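Local coordinates for protein phosphoribosylglycinamide synthetase (Anaerococcus prevotii, PDB 4DIM) that probably binds ATP and a metal ion and acts as a ligase of the ATP-grasp type, at residues N321-L325 / E381-C387; N345-I351 / K390-I394. All blocks are in the same frame, centred on the assembly; numbering follows the deposited sequence.

How the contacts relate
Both contacts involve helix 384-395, contact 1 at its N-terminal end and contact 2 further along, with centres about 13 Å apart. Contact 1 is the more buried: there the strand beginning at Ala323 pairs with the end of strand 375-381, and alanine, cysteine and leucine side chains pack between the strand and the first helical turn. Contact 2 lies at the surface, where a loop between two strands reaches the helix through charges, one hydrogen bond from an asparagine amide and a pair of isoleucines. The two meet through a long, weak ion pair of 3.6 Å between Lys390 NZ and Glu381 OE1, and where Leu325 packs on Leu391. Main-chain pairing thus dominates inside, side-chain polarity outside.

Contact 1: N321-L325 / E381-C387; sequences NKAGL and EETLDKC
A strand-turn-helix connection meets a neighbouring antiparallel strand here: strand 375-381 ends at Glu381, and the chain turns through Glu382 and Thr383 into helix 384-395. Ala323 and Glu381 form a hydrogen-bonded antiparallel pair. Ala323 N donates a hydrogen bond to Glu381 O at 3.0 Å, and Glu381 N returns one to Ala323 O at 3.1 Å. The methyl group of Ala323 faces the backbone of Thr383 and Leu384; a methyl group fits where the strand lies against the turn. Lys322 lays its aliphatic chain over the end of the partner strand, and its bend at chi2 (134°) carries CE alongside the Glu381 backbone, 3.6 Å from Glu381 C. With an alanine in place of Lys322, the Glu381 backbone would probably lose its aliphatic cover, and the carboxylates of Glu381 and Glu382 one of the positive charges in their vicinity. Deeper in, Cys387 turns its compact side chain toward the strand, with CB 3.9 Å from Leu325 CB and SG 4.0 Å from Ala323 CB. Leu384 CD1 comes to 4.2 Å from Leu325 CB, and both leucines also touch Tyr229 of strand 223-230, so their branched ends suit the apolar layer between helix and sheet. Thr383 starts the helix: with chi1 at 71°, its OG1 accepts from Lys386 N at 3.2 Å. The whole is a helix N-capped by threonine, packed on the antiparallel sheet from which its chain has just emerged.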
ATOM      1  N   ASN A 321      -2.891  -2.326  22.568  1.00105.12           N
ATOM      2  CA  ASN A 321      -3.108  -1.882  21.178  1.00101.98           C
ATOM      3  C   ASN A 321      -4.066  -0.710  21.158  1.00103.77           C
ATOM      4  O   ASN A 321      -5.279  -0.909  21.268  1.00106.17           O
ATOM      5  CB  ASN A 321      -3.646  -3.008  20.242  1.00 99.20           C
ATOM      6  CG  ASN A 321      -2.804  -4.262  20.144  1.00119.13           C
ATOM      7  OD1 ASN A 321      -3.322  -5.387  20.265  1.00114.87           O
ATOM      8  ND2 ASN A 321      -1.524  -4.113  19.797  1.00105.26           N
ATOM      9  N   LYS A 322      -3.537   0.501  20.938  1.00 95.58           N
ATOM     10  CA  LYS A 322      -4.362   1.709  20.857  1.00 92.88           C
ATOM     11  C   LYS A 322      -5.082   1.771  19.492  1.00 89.24           C
ATOM     12  O   LYS A 322      -4.600   1.218  18.497  1.00 85.77           O
ATOM     13  CB  LYS A 322      -3.495   2.981  21.062  1.00 94.14           C
ATOM     14  CG  LYS A 322      -4.277   4.197  21.545  1.00 98.04           C
ATOM     15  CD  LYS A 322      -3.620   4.950  22.699  1.00105.72           C
ATOM     16  CE  LYS A 322      -4.589   5.912  23.358  1.00124.33           C
ATOM     17  NZ  LYS A 322      -4.060   6.475  24.630  1.00132.28           N
ATOM     18  N   ALA A 323      -6.282   2.361  19.481  1.00 83.13           N
ATOM     19  CA  ALA A 323      -7.015   2.587  18.250  1.00 79.50           C
ATOM     20  C   ALA A 323      -6.410   3.830  17.550  1.00 81.17           C
ATOM     21  O   ALA A 323      -5.852   4.711  18.209  1.00 78.93           O
ATOM     22  CB  ALA A 323      -8.494   2.771  18.531  1.00 81.50           C
ATOM     23  N   GLY A 324      -6.416   3.785  16.215  1.00 77.03           N
ATOM     24  CA  GLY A 324      -5.961   4.840  15.322  1.00 74.94           C
ATOM     25  C   GLY A 324      -6.900   5.008  14.131  1.00 76.67           C
ATOM     26  O   GLY A 324      -7.573   4.048  13.700  1.00 73.92           O
ATOM     27  N   LEU A 325      -7.020   6.272  13.664  1.00 72.60           N
ATOM     28  CA  LEU A 325      -7.878   6.676  12.538  1.00 72.11           C
ATOM     29  C   LEU A 325      -7.130   7.721  11.740  1.00 77.56           C
ATOM     30  O   LEU A 325      -6.681   8.713  12.303  1.00 79.52           O
ATOM     31  CB  LEU A 325      -9.244   7.229  13.031  1.00 74.44           C
ATOM     32  CG  LEU A 325     -10.212   7.838  11.978  1.00 80.14           C
ATOM     33  CD1 LEU A 325     -10.602   6.830  10.924  1.00 78.74           C
ATOM     34  CD2 LEU A 325     -11.443   8.372  12.607  1.00 85.33           C
ATOM     35  N   GLU A 381      -6.696   6.932  20.198  1.00 90.28           N
ATOM     36  CA  GLU A 381      -7.583   6.981  21.384  1.00 92.28           C
ATOM     37  C   GLU A 381      -7.869   5.511  21.854  1.00 97.28           C
ATOM     38  O   GLU A 381      -7.402   4.602  21.194  1.00 95.06           O
ATOM     39  CB  GLU A 381      -8.867   7.757  21.002  1.00 93.20           C
ATOM     40  CG  GLU A 381      -9.846   8.095  22.108  1.00111.49           C
ATOM     41  CD  GLU A 381      -9.430   8.651  23.452  1.00123.70           C
ATOM     42  OE1 GLU A 381      -9.636   9.868  23.672  1.00119.38           O
ATOM     43  OE2 GLU A 381      -9.157   7.824  24.354  1.00108.57           O
ATOM     44  N   GLU A 382      -8.535   5.264  23.001  1.00 98.58           N
ATOM     45  CA  GLU A 382      -8.782   3.884  23.484  1.00100.29           C
ATOM     46  C   GLU A 382      -9.568   3.023  22.491  1.00100.00           C
ATOM     47  O   GLU A 382      -9.323   1.817  22.392  1.00 97.38           O
ATOM     48  CB  GLU A 382      -9.545   3.876  24.826  1.00105.92           C
ATOM     49  CG  GLU A 382      -8.685   4.117  26.053  1.00122.64           C
ATOM     50  CD  GLU A 382      -9.412   3.960  27.383  1.00158.70           C
ATOM     51  OE1 GLU A 382     -10.634   3.685  27.368  1.00156.84           O
ATOM     52  OE2 GLU A 382      -8.761   4.126  28.442  1.00155.36           O
ATOM     53  N   THR A 383     -10.521   3.647  21.782  1.00 96.11           N
ATOM     54  CA  THR A 383     -11.399   2.977  20.829  1.00 94.25           C
ATOM     55  C   THR A 383     -11.541   3.748  19.535  1.00 93.82           C
ATOM     56  O   THR A 383     -11.285   4.937  19.492  1.00 92.50           O
ATOM     57  CB  THR A 383     -12.786   2.812  21.449  1.00101.78           C
ATOM     58  OG1 THR A 383     -13.434   4.085  21.545  1.00103.97           O
ATOM     59  CG2 THR A 383     -12.728   2.184  22.797  1.00101.94           C
ATOM     60  N   LEU A 384     -12.031   3.072  18.508  1.00 91.63           N
ATOM     61  CA  LEU A 384     -12.317   3.670  17.212  1.00 90.10           C
ATOM     62  C   LEU A 384     -13.541   4.637  17.274  1.00 91.63           C
ATOM     63  O   LEU A 384     -13.553   5.619  16.540  1.00 88.69           O
ATOM     64  CB  LEU A 384     -12.544   2.572  16.150  1.00 90.41           C
ATOM     65  CG  LEU A 384     -12.794   3.060  14.710  1.00 94.35           C
ATOM     66  CD1 LEU A 384     -11.642   3.930  14.219  1.00 93.28           C
ATOM     67  CD2 LEU A 384     -13.070   1.911  13.799  1.00 94.54           C
ATOM     68  N   ASP A 385     -14.531   4.402  18.152  1.00 91.77           N
ATOM     69  CA  ASP A 385     -15.688   5.338  18.280  1.00 92.81           C
ATOM     70  C   ASP A 385     -15.233   6.694  18.867  1.00 95.98           C
ATOM     71  O   ASP A 385     -15.627   7.754  18.360  1.00 93.02           O
ATOM     72  CB  ASP A 385     -16.815   4.748  19.116  1.00 97.46           C
ATOM     73  CG  ASP A 385     -17.350   3.446  18.544  1.00118.96           C
ATOM     74  OD1 ASP A 385     -16.530   2.498  18.334  1.00122.87           O
ATOM     75  OD2 ASP A 385     -18.579   3.360  18.306  1.00124.41           O
ATOM     76  N   LYS A 386     -14.314   6.653  19.860  1.00 93.78           N
ATOM     77  CA  LYS A 386     -13.730   7.875  20.440  1.00 93.25           C
ATOM     78  C   LYS A 386     -12.832   8.585  19.398  1.00 92.71           C
ATOM     79  O   LYS A 386     -12.852   9.813  19.338  1.00 93.03           O
ATOM     80  CB  LYS A 386     -12.943   7.566  21.723  1.00 96.21           C
ATOM     81  CG  LYS A 386     -13.758   7.013  22.886  1.00106.67           C
ATOM     82  CD  LYS A 386     -12.883   6.315  23.938  1.00115.77           C
ATOM     83  CE  LYS A 386     -13.711   5.927  25.156  1.00131.11           C
ATOM     84  NZ  LYS A 386     -12.925   5.239  26.224  1.00138.60           N
ATOM     85  N   CYS A 387     -12.119   7.816  18.537  1.00 85.08           N
ATOM     86  CA  CYS A 387     -11.323   8.347  17.421  1.00 81.84           C
ATOM     87  C   CYS A 387     -12.199   9.120  16.472  1.00 88.78           C
ATOM     88  O   CYS A 387     -11.854  10.232  16.097  1.00 89.21           O
ATOM     89  CB  CYS A 387     -10.613   7.226  16.656  1.00 79.48           C
ATOM     90  SG  CYS A 387      -9.172   6.526  17.484  1.00 81.70           S
TER

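Contact 2: N345-I351 / K390-I394; sequences NAKDDDI and KLDVI
Lys390 extends from helix 384-395 toward Asp348 and Asp350, two carboxylates presented by a type I beta turn, Asp348 to Ile351, in the loop joining strands 336-343 and 351-356. Its chain is bent twice, at chi2 and at chi3 (-90°), which brings the ammonium group between the acids. NZ makes a weak hydrogen bond, part of a salt bridge, to Asp350 OD2 at 3.3 Å, the two side chains crossing at about a right angle. Asp348 approaches from the opposite direction; its OD2 lies 3.5 Å from Lys390 CE and makes a longer ion pair with NZ. A long, flexible lysine suits this place because it can span the gap from helix to loop, and its charge, which also forms a long, weak ion pair with Glu381 OE1, probably eases the repulsion between that oxygen and Asp350 OD2.

Asp348 also shapes the turn. OD1 accepts from Asp350 N at 3.0 Å, met from above the carboxylate plane, which makes an Asx turn and leaves OD2 to face the lysine. Lys380 hydrogen-bonds through NZ to Asp349 O, tying the turn to strand 375-381, the neighbour of the edge strand 351-356.

One helical turn on from Lys390, Ile351 and Ile394 reach toward each other tip to tip, with CG1 of Ile351 3.8 Å from CD1 of Ile394. Ile394 extends CG1 away from its own carbonyl carbon (chi1 -67°) to make that meeting, while it also packs on Ile377 and Val379 of the sheet. At the beginning of the loop, Asn345 lays its amide beside the same residue, ND2 3.6 Å from Ile394 CG2. Asparagine suits this spot because its N-H can engage a helix carbonyl: ND2 donates to Ile394 O at 3.1 Å, nearly straight at 170°, with the acceptor in the amide plane.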
ATOM      1  N   ASN A 345      -8.310  24.321  15.972  1.00109.90           N
ATOM      2  CA  ASN A 345      -8.184  23.230  16.952  1.00110.29           C
ATOM      3  C   ASN A 345      -7.055  23.436  17.926  1.00116.10           C
ATOM      4  O   ASN A 345      -5.973  23.866  17.539  1.00115.82           O
ATOM      5  CB  ASN A 345      -7.951  21.889  16.254  1.00107.02           C
ATOM      6  CG  ASN A 345      -9.141  21.479  15.459  1.00105.41           C
ATOM      7  OD1 ASN A 345     -10.213  21.335  16.024  1.00105.32           O
ATOM      8  ND2 ASN A 345      -8.998  21.319  14.152  1.00 83.75           N
ATOM      9  N   ALA A 346      -7.277  22.995  19.159  1.00115.18           N
ATOM     10  CA  ALA A 346      -6.294  23.098  20.232  1.00119.20           C
ATOM     11  C   ALA A 346      -5.259  21.949  20.222  1.00122.16           C
ATOM     12  O   ALA A 346      -5.539  20.847  19.744  1.00118.02           O
ATOM     13  CB  ALA A 346      -7.016  23.114  21.576  1.00123.12           C
ATOM     14  N   LYS A 347      -4.076  22.233  20.812  1.00123.09           N
ATOM     15  CA  LYS A 347      -2.961  21.282  21.008  1.00123.72           C
ATOM     16  C   LYS A 347      -3.438  20.061  21.800  1.00125.79           C
ATOM     17  O   LYS A 347      -3.997  20.226  22.891  1.00127.49           O
ATOM     18  CB  LYS A 347      -1.789  21.952  21.766  1.00130.80           C
ATOM     19  CG  LYS A 347      -1.076  23.040  20.957  1.00150.94           C
ATOM     20  CD  LYS A 347      -1.151  24.423  21.618  1.00163.04           C
ATOM     21  CE  LYS A 347      -0.606  25.518  20.730  1.00169.96           C
ATOM     22  NZ  LYS A 347      -1.592  25.984  19.712  1.00165.29           N
ATOM     23  N   ASP A 348      -3.245  18.852  21.237  1.00118.08           N
ATOM     24  CA  ASP A 348      -3.727  17.611  21.836  1.00116.77           C
ATOM     25  C   ASP A 348      -2.796  16.455  21.471  1.00119.35           C
ATOM     26  O   ASP A 348      -2.517  16.239  20.292  1.00115.44           O
ATOM     27  CB  ASP A 348      -5.148  17.362  21.306  1.00115.12           C
ATOM     28  CG  ASP A 348      -5.937  16.197  21.881  1.00126.14           C
ATOM     29  OD1 ASP A 348      -5.375  15.437  22.709  1.00126.53           O
ATOM     30  OD2 ASP A 348      -7.122  16.046  21.505  1.00135.63           O
ATOM     31  N   ASP A 349      -2.345  15.694  22.484  1.00119.83           N
ATOM     32  CA  ASP A 349      -1.465  14.538  22.284  1.00120.31           C
ATOM     33  C   ASP A 349      -2.175  13.364  21.578  1.00120.49           C
ATOM     34  O   ASP A 349      -1.483  12.492  21.050  1.00120.13           O
ATOM     35  CB  ASP A 349      -0.875  14.062  23.619  1.00126.87           C
ATOM     36  CG  ASP A 349       0.085  15.056  24.248  1.00142.74           C
ATOM     37  OD1 ASP A 349       0.170  16.215  23.741  1.00142.74           O
ATOM     38  OD2 ASP A 349       0.750  14.687  25.248  1.00151.81           O
ATOM     39  N   ASP A 350      -3.532  13.339  21.569  1.00113.49           N
ATOM     40  CA  ASP A 350      -4.323  12.337  20.842  1.00109.43           C
ATOM     41  C   ASP A 350      -4.434  12.715  19.350  1.00104.81           C
ATOM     42  O   ASP A 350      -4.828  11.880  18.553  1.00 98.74           O
ATOM     43  CB  ASP A 350      -5.722  12.130  21.474  1.00112.16           C
ATOM     44  CG  ASP A 350      -5.721  11.251  22.721  1.00128.23           C
ATOM     45  OD1 ASP A 350      -4.629  10.736  23.097  1.00129.07           O
ATOM     46  OD2 ASP A 350      -6.809  11.080  23.328  1.00136.99           O
ATOM     47  N   ILE A 351      -4.063  13.947  18.975  1.00 91.17           N
ATOM     48  CA  ILE A 351      -3.971  14.373  17.580  1.00 89.04           C
ATOM     49  C   ILE A 351      -2.520  14.146  17.229  1.00 92.84           C
ATOM     50  O   ILE A 351      -1.630  14.843  17.727  1.00 94.34           O
ATOM     51  CB  ILE A 351      -4.428  15.832  17.309  1.00 93.09           C
ATOM     52  CG1 ILE A 351      -5.849  16.088  17.846  1.00 93.83           C
ATOM     53  CG2 ILE A 351      -4.374  16.117  15.807  1.00 91.66           C
ATOM     54  CD1 ILE A 351      -6.288  17.483  17.770  1.00 97.67           C
ATOM     55  N   LYS A 390     -13.590  12.299  17.941  1.00 89.82           N
ATOM     56  CA  LYS A 390     -12.472  13.245  17.988  1.00 88.85           C
ATOM     57  C   LYS A 390     -12.211  13.818  16.575  1.00 91.93           C
ATOM     58  O   LYS A 390     -12.027  15.020  16.425  1.00 92.52           O
ATOM     59  CB  LYS A 390     -11.199  12.547  18.561  1.00 89.87           C
ATOM     60  CG  LYS A 390     -10.024  13.455  18.844  1.00 98.52           C
ATOM     61  CD  LYS A 390      -9.255  13.069  20.125  1.00113.86           C
ATOM     62  CE  LYS A 390      -9.797  13.778  21.355  1.00138.98           C
ATOM     63  NZ  LYS A 390      -9.235  13.248  22.637  1.00150.13           N
ATOM     64  N   LEU A 391     -12.272  12.977  15.549  1.00 87.47           N
ATOM     65  CA  LEU A 391     -12.033  13.400  14.165  1.00 86.70           C
ATOM     66  C   LEU A 391     -13.114  14.380  13.675  1.00 91.69           C
ATOM     67  O   LEU A 391     -12.783  15.356  13.005  1.00 90.99           O
ATOM     68  CB  LEU A 391     -11.976  12.157  13.235  1.00 85.86           C
ATOM     69  CG  LEU A 391     -10.985  12.152  12.045  1.00 88.47           C
ATOM     70  CD1 LEU A 391     -11.185  13.317  11.119  1.00 91.44           C
ATOM     71  CD2 LEU A 391      -9.578  12.093  12.522  1.00 88.16           C
ATOM     72  N   ASP A 392     -14.388  14.134  14.018  1.00 90.62           N
ATOM     73  CA  ASP A 392     -15.491  15.022  13.604  1.00 92.57           C
ATOM     74  C   ASP A 392     -15.364  16.420  14.164  1.00 96.00           C
ATOM     75  O   ASP A 392     -15.810  17.361  13.520  1.00 96.17           O
ATOM     76  CB  ASP A 392     -16.838  14.468  14.041  1.00 96.98           C
ATOM     77  CG  ASP A 392     -17.286  13.232  13.296  1.00112.07           C
ATOM     78  OD1 ASP A 392     -16.553  12.796  12.351  1.00110.86           O
ATOM     79  OD2 ASP A 392     -18.350  12.673  13.669  1.00119.75           O
ATOM     80  N   VAL A 393     -14.790  16.551  15.367  1.00 91.81           N
ATOM     81  CA  VAL A 393     -14.585  17.838  16.013  1.00 92.65           C
ATOM     82  C   VAL A 393     -13.469  18.609  15.286  1.00 95.43           C
ATOM     83  O   VAL A 393     -13.569  19.831  15.169  1.00 94.93           O
ATOM     84  CB  VAL A 393     -14.263  17.662  17.521  1.00 97.64           C
ATOM     85  CG1 VAL A 393     -13.846  18.990  18.156  1.00 99.33           C
ATOM     86  CG2 VAL A 393     -15.446  17.062  18.267  1.00 99.86           C
ATOM     87  N   ILE A 394     -12.410  17.898  14.825  1.00 92.41           N
ATOM     88  CA  ILE A 394     -11.236  18.471  14.139  1.00 91.98           C
ATOM     89  C   ILE A 394     -11.689  19.120  12.821  1.00 94.01           C
ATOM     90  O   ILE A 394     -11.607  20.336  12.689  1.00 94.96           O
ATOM     91  CB  ILE A 394     -10.118  17.381  13.933  1.00 94.16           C
ATOM     92  CG1 ILE A 394      -9.536  16.944  15.303  1.00 96.49           C
ATOM     93  CG2 ILE A 394      -8.955  17.868  13.020  1.00 93.87           C
ATOM     94  CD1 ILE A 394      -8.614  15.659  15.242  1.00109.33           C
TER